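Glycosyl hydrolase (Streptomyces cattleya, PDB 7LR8) probably hydrolyses the Man-beta-1,4-GlcNAc linkage left from N-glycan cores, as a glycosidase of family GH5, subfamily 18. Local coordinates at residues W113-L118 with D164-T169; A246-E251 with E384-L389. The protein carries 1 engineered substitution. All blocks are in the same frame, centred on the assembly; numbering follows the deposited sequence. Where two conformers were deposited one is given.

Interaction 1 (W113-L118 with D164-T169); sequences WHRRNL and DPDRVT. With NAG (2-acetamido-2-deoxy-beta-D-glucopyranose), chain C; AE3 (2-(2-ethoxyethoxy)ethanol), chain G.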
ATOM      1  N   TRP B 113      -3.105   2.273 -11.226  1.00 16.48           N
ATOM      2  CA  TRP B 113      -2.565   2.160 -12.581  1.00 19.33           C
ATOM      3  C   TRP B 113      -2.197   0.725 -12.943  1.00 16.75           C
ATOM      4  O   TRP B 113      -2.128   0.391 -14.134  1.00 17.56           O
ATOM      5  CB  TRP B 113      -1.326   3.036 -12.748  1.00 18.07           C
ATOM      6  CG  TRP B 113      -1.555   4.486 -12.494  1.00 16.04           C
ATOM      7  CD1 TRP B 113      -1.180   5.192 -11.380  1.00 16.98           C
ATOM      8  CD2 TRP B 113      -2.210   5.415 -13.359  1.00 17.83           C
ATOM      9  NE1 TRP B 113      -1.552   6.510 -11.515  1.00 17.11           N
ATOM     10  CE2 TRP B 113      -2.192   6.670 -12.716  1.00 14.96           C
ATOM     11  CE3 TRP B 113      -2.800   5.313 -14.624  1.00 17.57           C
ATOM     12  CZ2 TRP B 113      -2.739   7.813 -13.299  1.00 19.61           C
ATOM     13  CZ3 TRP B 113      -3.347   6.447 -15.195  1.00 20.68           C
ATOM     14  CH2 TRP B 113      -3.312   7.678 -14.531  1.00 21.57           C
ATOM     15  N   HIS B 114      -1.933  -0.112 -11.940  1.00 14.74           N
ATOM     16  CA  HIS B 114      -1.605  -1.514 -12.118  1.00 15.35           C
ATOM     17  C   HIS B 114      -2.702  -2.431 -11.588  1.00 14.98           C
ATOM     18  O   HIS B 114      -2.428  -3.585 -11.259  1.00 15.98           O
ATOM     19  CB  HIS B 114      -0.274  -1.818 -11.429  1.00 15.14           C
ATOM     20  CG  HIS B 114       0.886  -1.078 -12.020  1.00 16.07           C
ATOM     21  ND1 HIS B 114       1.700  -1.626 -12.983  1.00 16.51           N
ATOM     22  CD2 HIS B 114       1.345   0.182 -11.815  1.00 13.05           C
ATOM     23  CE1 HIS B 114       2.625  -0.750 -13.335  1.00 19.01           C
ATOM     24  NE2 HIS B 114       2.425   0.363 -12.651  1.00 16.13           N
ATOM     25  N   ARG B 115      -3.937  -1.947 -11.488  1.00 17.85           N
ATOM     26  CA  ARG B 115      -4.991  -2.767 -10.903  1.00 17.44           C
ATOM     27  C   ARG B 115      -5.150  -4.064 -11.681  1.00 17.09           C
ATOM     28  O   ARG B 115      -5.469  -4.050 -12.875  1.00 18.27           O
ATOM     29  CB  ARG B 115      -6.306  -2.002 -10.881  1.00 17.86           C
ATOM     30  CG  ARG B 115      -7.442  -2.767 -10.228  1.00 15.93           C
ATOM     31  CD  ARG B 115      -7.188  -3.012  -8.729  1.00 18.85           C
ATOM     32  NE  ARG B 115      -8.273  -3.760  -8.100  1.00 17.93           N
ATOM     33  CZ  ARG B 115      -9.315  -3.196  -7.504  1.00 20.26           C
ATOM     34  NH1 ARG B 115      -9.431  -1.868  -7.471  1.00 20.94           N
ATOM     35  NH2 ARG B 115     -10.257  -3.959  -6.950  1.00 19.49           N
ATOM     36  N   ARG B 116      -4.925  -5.183 -10.998  1.00 16.78           N
ATOM     37  CA  ARG B 116      -4.967  -6.505 -11.610  1.00 18.78           C
ATOM     38  C   ARG B 116      -5.559  -7.456 -10.586  1.00 18.05           C
ATOM     39  O   ARG B 116      -5.074  -7.518  -9.455  1.00 18.48           O
ATOM     40  CB  ARG B 116      -3.572  -6.971 -12.047  1.00 21.21           C
ATOM     41  CG  ARG B 116      -3.027  -6.219 -13.247  1.00 15.69           C
ATOM     42  CD  ARG B 116      -1.622  -6.661 -13.590  1.00 16.80           C
ATOM     43  NE  ARG B 116      -0.621  -6.160 -12.657  1.00 16.52           N
ATOM     44  CZ  ARG B 116       0.688  -6.359 -12.796  1.00 14.66           C
ATOM     45  NH1 ARG B 116       1.157  -7.062 -13.842  1.00 16.09           N
ATOM     46  NH2 ARG B 116       1.532  -5.846 -11.911  1.00 18.81           N
ATOM     47  N   ASN B 117      -6.613  -8.167 -10.989  1.00 16.62           N
ATOM     48  CA  ASN B 117      -7.411  -8.981 -10.069  1.00 20.55           C
ATOM     49  C   ASN B 117      -6.533  -9.973  -9.303  1.00 15.67           C
ATOM     50  O   ASN B 117      -5.757 -10.723  -9.906  1.00 16.07           O
ATOM     51  CB  ASN B 117      -8.496  -9.699 -10.892  1.00 18.08           C
ATOM     52  CG  ASN B 117      -9.518 -10.438 -10.042  1.00 19.66           C
ATOM     53  OD1 ASN B 117      -9.160 -11.293  -9.254  1.00 20.91           O
ATOM     54  ND2 ASN B 117     -10.807 -10.133 -10.237  1.00 20.12           N
ATOM     55  N   LEU B 118      -6.671  -9.969  -7.960  1.00 14.64           N
ATOM     56  CA  LEU B 118      -5.814 -10.773  -7.087  1.00 16.34           C
ATOM     57  C   LEU B 118      -5.981 -12.256  -7.339  1.00 18.02           C
ATOM     58  O   LEU B 118      -5.071 -13.043  -7.041  1.00 17.80           O
ATOM     59  CB  LEU B 118      -6.128 -10.494  -5.606  1.00 16.15           C
ATOM     60  CG  LEU B 118      -5.732  -9.129  -5.071  1.00 17.81           C
ATOM     61  CD1 LEU B 118      -6.078  -9.084  -3.569  1.00 18.25           C
ATOM     62  CD2 LEU B 118      -4.250  -8.858  -5.324  1.00 20.12           C
ATOM     63  N   ASP B 164     -14.323  -2.367  -2.614  1.00 19.55           N
ATOM     64  CA  ASP B 164     -13.736  -2.344  -3.949  1.00 18.88           C
ATOM     65  C   ASP B 164     -13.216  -3.738  -4.277  1.00 18.92           C
ATOM     66  O   ASP B 164     -12.002  -3.931  -4.427  1.00 19.97           O
ATOM     67  CB  ASP B 164     -12.623  -1.293  -4.009  1.00 20.25           C
ATOM     68  CG  ASP B 164     -12.058  -1.095  -5.419  1.00 22.40           C
ATOM     69  OD1 ASP B 164     -12.675  -1.527  -6.420  1.00 25.50           O
ATOM     70  OD2 ASP B 164     -10.977  -0.489  -5.504  1.00 26.45           O
ATOM     71  N   PRO B 165     -14.094  -4.728  -4.390  1.00 18.53           N
ATOM     72  CA  PRO B 165     -13.639  -6.115  -4.452  1.00 17.44           C
ATOM     73  C   PRO B 165     -13.093  -6.495  -5.821  1.00 19.59           C
ATOM     74  O   PRO B 165     -13.397  -5.876  -6.848  1.00 21.83           O
ATOM     75  CB  PRO B 165     -14.900  -6.913  -4.132  1.00 23.27           C
ATOM     76  CG  PRO B 165     -16.009  -6.045  -4.653  1.00 28.13           C
ATOM     77  CD  PRO B 165     -15.563  -4.631  -4.391  1.00 24.55           C
ATOM     78  N   ASP B 166     -12.253  -7.530  -5.791  1.00 16.79           N
ATOM     79  CA  ASP B 166     -11.802  -8.252  -6.984  1.00 20.21           C
ATOM     80  C   ASP B 166     -12.739  -9.439  -7.135  1.00 26.85           C
ATOM     81  O   ASP B 166     -12.566 -10.471  -6.474  1.00 25.62           O
ATOM     82  CB  ASP B 166     -10.357  -8.722  -6.849  1.00 22.77           C
ATOM     83  CG  ASP B 166      -9.359  -7.617  -7.055  1.00 20.77           C
ATOM     84  OD1 ASP B 166      -9.726  -6.599  -7.671  1.00 21.18           O
ATOM     85  OD2 ASP B 166      -8.210  -7.772  -6.598  1.00 18.79           O
ATOM     86  N   ARG B 167     -13.729  -9.301  -8.004  1.00 28.29           N
ATOM     87  CA  ARG B 167     -14.783 -10.297  -8.089  1.00 32.39           C
ATOM     88  C   ARG B 167     -14.290 -11.563  -8.780  1.00 26.21           C
ATOM     89  O   ARG B 167     -13.480 -11.512  -9.712  1.00 25.07           O
ATOM     90  CB  ARG B 167     -15.998  -9.717  -8.809  1.00 38.84           C
ATOM     91  CG  ARG B 167     -16.682  -8.648  -7.965  1.00 48.03           C
ATOM     92  CD  ARG B 167     -18.069  -8.280  -8.454  1.00 57.27           C
ATOM     93  NE  ARG B 167     -18.619  -7.193  -7.649  1.00 66.83           N
ATOM     94  CZ  ARG B 167     -18.282  -5.914  -7.797  1.00 75.65           C
ATOM     95  NH1 ARG B 167     -17.403  -5.559  -8.725  1.00 79.27           N
ATOM     96  NH2 ARG B 167     -18.826  -4.987  -7.018  1.00 78.53           N
ATOM     97  N   VAL B 168     -14.780 -12.707  -8.311  0.65 24.70           N
ATOM     98  CA  VAL B 168     -14.418 -14.001  -8.875  0.65 25.04           C
ATOM     99  C   VAL B 168     -15.608 -14.933  -8.744  0.65 24.54           C
ATOM    100  O   VAL B 168     -16.419 -14.806  -7.823  0.65 21.18           O
ATOM    101  CB  VAL B 168     -13.189 -14.618  -8.170  0.65 25.81           C
ATOM    102  CG1 VAL B 168     -11.933 -14.042  -8.744  0.65 30.04           C
ATOM    103  CG2 VAL B 168     -13.279 -14.394  -6.648  0.65 27.69           C
ATOM    104  N   THR B 169     -15.695 -15.888  -9.659  1.00 23.30           N
ATOM    105  CA  THR B 169     -16.686 -16.940  -9.537  1.00 21.18           C
ATOM    106  C   THR B 169     -16.177 -17.973  -8.542  1.00 24.47           C
ATOM    107  O   THR B 169     -14.984 -18.011  -8.238  1.00 23.15           O
ATOM    108  CB  THR B 169     -16.945 -17.606 -10.888  1.00 23.92           C
ATOM    109  OG1 THR B 169     -15.800 -18.381 -11.276  1.00 25.03           O
ATOM    110  CG2 THR B 169     -17.238 -16.559 -11.954  1.00 26.39           C
TER
HETATM  111  C1  NAG C   1       2.475  10.752 -16.174  1.00 34.13           C
HETATM  112  C2  NAG C   1       3.068   9.537 -15.445  1.00 31.04           C
HETATM  113  C3  NAG C   1       3.947   9.995 -14.272  1.00 23.04           C
HETATM  114  C4  NAG C   1       4.953  11.054 -14.710  1.00 20.29           C
HETATM  115  C5  NAG C   1       4.195  12.184 -15.414  1.00 21.51           C
HETATM  116  C6  NAG C   1       5.061  13.305 -15.937  1.00 21.08           C
HETATM  117  C7  NAG C   1       1.990   7.342 -15.080  1.00 33.01           C
HETATM  118  C8  NAG C   1       0.773   6.646 -14.539  1.00 29.01           C
HETATM  119  N2  NAG C   1       1.992   8.677 -14.974  1.00 36.50           N
HETATM  120  O1  NAG C   1       1.751  10.336 -17.285  1.00 37.22           O
HETATM  121  O3  NAG C   1       4.605   8.882 -13.670  1.00 17.13           O
HETATM  122  O4  NAG C   1       5.678  11.519 -13.571  1.00 23.11           O
HETATM  123  O5  NAG C   1       3.514  11.636 -16.550  1.00 24.89           O
HETATM  124  O6  NAG C   1       4.279  14.345 -16.517  1.00 27.05           O
HETATM  125  O7  NAG C   1       2.928   6.721 -15.574  1.00 27.96           O
HETATM  126  C1  AE3 G 602      -0.242  -1.803 -18.276  1.00 38.42           C
HETATM  127  C2  AE3 G 602       0.711  -1.055 -17.345  1.00 39.92           C
HETATM  128  O2  AE3 G 602       0.219   0.240 -17.167  1.00 46.60           O
HETATM  129  C3  AE3 G 602       0.703   0.918 -16.044  1.00 38.61           C
HETATM  130  C4  AE3 G 602       0.265   2.372 -16.166  1.00 39.88           C
HETATM  131  O3  AE3 G 602       1.190   3.070 -16.941  1.00 42.75           O
HETATM  132  C5  AE3 G 602       0.655   4.189 -17.594  1.00 46.31           C
HETATM  133  C6  AE3 G 602       1.787   5.084 -18.100  1.00 49.00           C
HETATM  134  O4  AE3 G 602       2.296   4.602 -19.317  1.00 51.76           O
HETATM  135  O   HOH W   1      -6.411  -5.973  -7.482  1.00 19.81           O
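R115 turns the NE/NH2 side of its guanidinium to D166, both nitrogens donating to OD1; the stronger of the two bonds, from NH2, is 2.8 Å long with an N-H...O angle of 157°. The pair joins two neighbouring beta-alpha loops of a (beta/alpha)8 barrel, one leading into helix 122-139 and the other into helix 170-187. A bend at chi2 (65°) turns the arginine chain so that the edge of its guanidinium faces both acids, and NH1 completes a salt-bridge network by reaching D164 OD2 at 2.9 Å. D166 thus has its carboxylate shared: while OD1 takes the arginine, OD2 receives the backbone N of L118 at 3.0 Å, from well above the carboxylate plane. Two donors on one oxygen and a backbone N-H on the other probably favour the charged form of this buried acid. The N117 amide runs antiparallel alongside D166, its plane 28° from the carboxylate, and ND2 donates to R167 O at 3.1 Å; its OD1 accepts from F119 N, two residues farther along the loop. The L118 side chain crosses the D166 carboxylate at about a right angle, CG close against OD2 at 3.2 Å. At the far end of 113-118, H114 stacks on F103 of the second subunit. W113 borders that subunit's glycan pocket: a sugar hydrogen-bonded to H99 of the second subunit rests its acetamide methyl, NAG C8, over the W113 ring, 3.4 Å from CD2.

Interaction 2 (A246-E251 with E384-L389); sequences AAYLVE and EAFMRL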
ATOM      1  N   ALA B 246     -17.990 -20.819  18.471  1.00 21.46           N
ATOM      2  CA  ALA B 246     -16.808 -21.443  17.883  1.00 19.09           C
ATOM      3  C   ALA B 246     -16.997 -22.950  17.712  1.00 20.81           C
ATOM      4  O   ALA B 246     -16.590 -23.516  16.689  1.00 21.30           O
ATOM      5  CB  ALA B 246     -15.574 -21.135  18.731  1.00 18.21           C
ATOM      6  N   ALA B 247     -17.604 -23.621  18.702  1.00 22.00           N
ATOM      7  CA  ALA B 247     -17.929 -25.038  18.551  1.00 21.66           C
ATOM      8  C   ALA B 247     -18.907 -25.254  17.401  1.00 23.13           C
ATOM      9  O   ALA B 247     -18.833 -26.259  16.688  1.00 21.22           O
ATOM     10  CB  ALA B 247     -18.510 -25.590  19.860  1.00 19.07           C
ATOM     11  N   TYR B 248     -19.840 -24.322  17.210  1.00 17.15           N
ATOM     12  CA  TYR B 248     -20.748 -24.411  16.070  1.00 20.72           C
ATOM     13  C   TYR B 248     -19.992 -24.411  14.745  1.00 21.43           C
ATOM     14  O   TYR B 248     -20.281 -25.217  13.853  1.00 22.48           O
ATOM     15  CB  TYR B 248     -21.718 -23.245  16.095  1.00 23.59           C
ATOM     16  CG  TYR B 248     -22.559 -23.105  14.847  1.00 20.06           C
ATOM     17  CD1 TYR B 248     -23.365 -24.147  14.411  1.00 21.62           C
ATOM     18  CD2 TYR B 248     -22.592 -21.913  14.144  1.00 21.06           C
ATOM     19  CE1 TYR B 248     -24.161 -24.015  13.281  1.00 19.70           C
ATOM     20  CE2 TYR B 248     -23.390 -21.768  13.022  1.00 20.44           C
ATOM     21  CZ  TYR B 248     -24.170 -22.817  12.598  1.00 23.90           C
ATOM     22  OH  TYR B 248     -24.967 -22.668  11.483  1.00 24.30           O
ATOM     23  N   LEU B 249     -19.069 -23.467  14.567  1.00 20.35           N
ATOM     24  CA  LEU B 249     -18.348 -23.418  13.297  1.00 19.79           C
ATOM     25  C   LEU B 249     -17.557 -24.701  13.083  1.00 20.41           C
ATOM     26  O   LEU B 249     -17.463 -25.202  11.954  1.00 21.52           O
ATOM     27  CB  LEU B 249     -17.425 -22.199  13.248  1.00 22.41           C
ATOM     28  CG  LEU B 249     -18.045 -20.836  12.953  1.00 25.22           C
ATOM     29  CD1 LEU B 249     -16.929 -19.809  12.831  1.00 26.51           C
ATOM     30  CD2 LEU B 249     -18.900 -20.874  11.686  1.00 26.59           C
ATOM     31  N   VAL B 250     -16.995 -25.253  14.161  1.00 21.06           N
ATOM     32  CA  VAL B 250     -16.246 -26.504  14.066  1.00 20.98           C
ATOM     33  C   VAL B 250     -17.143 -27.616  13.540  1.00 22.88           C
ATOM     34  O   VAL B 250     -16.795 -28.316  12.582  1.00 24.75           O
ATOM     35  CB  VAL B 250     -15.637 -26.868  15.436  1.00 19.51           C
ATOM     36  CG1 VAL B 250     -15.170 -28.336  15.473  1.00 22.32           C
ATOM     37  CG2 VAL B 250     -14.493 -25.921  15.785  1.00 22.26           C
ATOM     38  N   GLU B 251     -18.315 -27.793  14.157  1.00 20.05           N
ATOM     39  CA  GLU B 251     -19.185 -28.894  13.759  1.00 18.81           C
ATOM     40  C   GLU B 251     -19.866 -28.615  12.424  1.00 23.84           C
ATOM     41  O   GLU B 251     -20.158 -29.553  11.674  1.00 22.83           O
ATOM     42  CB  GLU B 251     -20.220 -29.175  14.851  1.00 20.55           C
ATOM     43  CG  GLU B 251     -19.599 -29.716  16.126  1.00 24.38           C
ATOM     44  CD  GLU B 251     -18.785 -30.965  15.875  1.00 25.91           C
ATOM     45  OE1 GLU B 251     -19.310 -31.884  15.208  1.00 24.90           O
ATOM     46  OE2 GLU B 251     -17.625 -31.029  16.349  1.00 26.46           O
ATOM     47  N   GLU B 384     -30.012 -21.539  14.635  1.00 24.48           N
ATOM     48  CA  GLU B 384     -30.832 -21.574  15.846  1.00 26.35           C
ATOM     49  C   GLU B 384     -31.168 -23.003  16.253  1.00 31.96           C
ATOM     50  O   GLU B 384     -31.213 -23.313  17.449  1.00 30.71           O
ATOM     51  CB  GLU B 384     -32.104 -20.747  15.648  1.00 31.32           C
ATOM     52  CG  GLU B 384     -31.810 -19.333  15.167  1.00 39.41           C
ATOM     53  CD  GLU B 384     -32.854 -18.312  15.585  1.00 43.70           C
ATOM     54  OE1 GLU B 384     -34.039 -18.680  15.728  1.00 45.64           O
ATOM     55  OE2 GLU B 384     -32.480 -17.131  15.760  1.00 40.65           O
ATOM     56  N   ALA B 385     -31.398 -23.893  15.284  1.00 27.97           N
ATOM     57  CA  ALA B 385     -31.637 -25.290  15.643  1.00 29.22           C
ATOM     58  C   ALA B 385     -30.398 -25.914  16.275  1.00 26.01           C
ATOM     59  O   ALA B 385     -30.515 -26.722  17.202  1.00 28.79           O
ATOM     60  CB  ALA B 385     -32.079 -26.094  14.421  1.00 27.08           C
ATOM     61  N   PHE B 386     -29.206 -25.561  15.791  1.00 23.35           N
ATOM     62  CA  PHE B 386     -27.984 -26.100  16.386  1.00 21.43           C
ATOM     63  C   PHE B 386     -27.831 -25.631  17.821  1.00 24.39           C
ATOM     64  O   PHE B 386     -27.456 -26.413  18.705  1.00 23.04           O
ATOM     65  CB  PHE B 386     -26.754 -25.693  15.565  1.00 20.00           C
ATOM     66  CG  PHE B 386     -25.460 -26.304  16.064  1.00 20.21           C
ATOM     67  CD1 PHE B 386     -24.745 -25.710  17.100  1.00 20.10           C
ATOM     68  CD2 PHE B 386     -24.950 -27.457  15.475  1.00 19.30           C
ATOM     69  CE1 PHE B 386     -23.554 -26.276  17.563  1.00 21.17           C
ATOM     70  CE2 PHE B 386     -23.759 -28.034  15.924  1.00 18.92           C
ATOM     71  CZ  PHE B 386     -23.060 -27.439  16.971  1.00 22.42           C
ATOM     72  N   MET B 387     -28.114 -24.354  18.071  1.00 25.14           N
ATOM     73  CA  MET B 387     -27.978 -23.826  19.420  1.00 23.97           C
ATOM     74  C   MET B 387     -29.015 -24.415  20.362  1.00 25.99           C
ATOM     75  O   MET B 387     -28.731 -24.587  21.551  1.00 27.16           O
ATOM     76  CB  MET B 387     -28.073 -22.303  19.402  1.00 25.02           C
ATOM     77  CG  MET B 387     -26.899 -21.637  18.677  1.00 23.66           C
ATOM     78  SD  MET B 387     -25.303 -22.218  19.309  1.00 23.68           S
ATOM     79  CE  MET B 387     -24.178 -21.362  18.182  1.00 21.65           C
ATOM     80  N   ARG B 388     -30.217 -24.720  19.864  1.00 26.89           N
ATOM     81  CA  ARG B 388     -31.220 -25.324  20.738  1.00 29.13           C
ATOM     82  C   ARG B 388     -30.839 -26.759  21.085  1.00 28.48           C
ATOM     83  O   ARG B 388     -30.942 -27.168  22.247  1.00 29.81           O
ATOM     84  CB  ARG B 388     -32.600 -25.265  20.082  1.00 39.37           C
ATOM     85  N   LEU B 389     -30.380 -27.530  20.095  1.00 26.81           N
ATOM     86  CA  LEU B 389     -29.877 -28.870  20.390  1.00 27.87           C
ATOM     87  C   LEU B 389     -28.717 -28.805  21.371  1.00 25.71           C
ATOM     88  O   LEU B 389     -28.595 -29.655  22.263  1.00 26.54           O
ATOM     89  CB  LEU B 389     -29.437 -29.565  19.099  1.00 25.21           C
ATOM     90  CG  LEU B 389     -30.528 -30.077  18.166  1.00 26.50           C
ATOM     91  CD1 LEU B 389     -29.912 -30.430  16.818  1.00 25.45           C
ATOM     92  CD2 LEU B 389     -31.230 -31.277  18.779  1.00 28.62           C
TER
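F386 reaches across from helix 381-391 and presents one ring face to Y248, whose CD1 stands above it, offset toward the rim and 3.4 Å from F386 CD1. The rings are inclined to each other by 54° with centroids 4.9 Å apart, an oblique arrangement in which one corner of the tyrosine leans on the phenylalanine. Both side chains leave their helices with CG anti to the backbone N (chi1 -176° for F386), which sends each ring across the gap between segments 246-251 and 384-389, whose axes approach to 11.0 Å. Farther out on the phenylalanine, CE1 and CZ come up to Y248 CA, while CE2 and CZ meet E251 CB, with CE2 3.9 Å from it. Only CB of E251 takes part here; its carboxylate is engaged by other partners, OE2 in a salt bridge with K254 NZ and OE1 in a hydrogen bond with T397 OG1. Helix 240-253 belongs to the (beta/alpha)8 barrel, following strand 221-225, whereas helix 381-391 links strands 358-362 and 397-400 of the smaller parallel sheet near the C-terminus; the contact therefore joins the barrel wall to that added alpha/beta unit. The two segments cross at 113°, which keeps the touching part short. M387 comes next. Its chain folds at chi2 and brings the methyl CE back to Y248 CB at 3.7 Å, meeting the tyrosine side chain at about a right angle. F383 packs edge-to-face with the same tyrosine ring, and Y248 OH is hydrogen-bonded to C376 O.

Interaction 1 and interaction 2 lie in different regions of one chain, their centres 35 Å and their nearest atoms about 20 Å apart. They come in series: 113-118 with 164-169 is complete before 246-251 begins. Both draw on the same (beta/alpha)8 barrel. Interaction 1 ties together the loops after its third and fourth strands, next to the second subunit, whereas interaction 2 uses the helix that follows the sixth strand, 221-225, and the C-terminal alpha/beta unit packed against it. The barrel is thus the common frame, with one contact joining two loops beside the second subunit and the other lying where the C-terminal unit meets the barrel wall, away from the annotated sites.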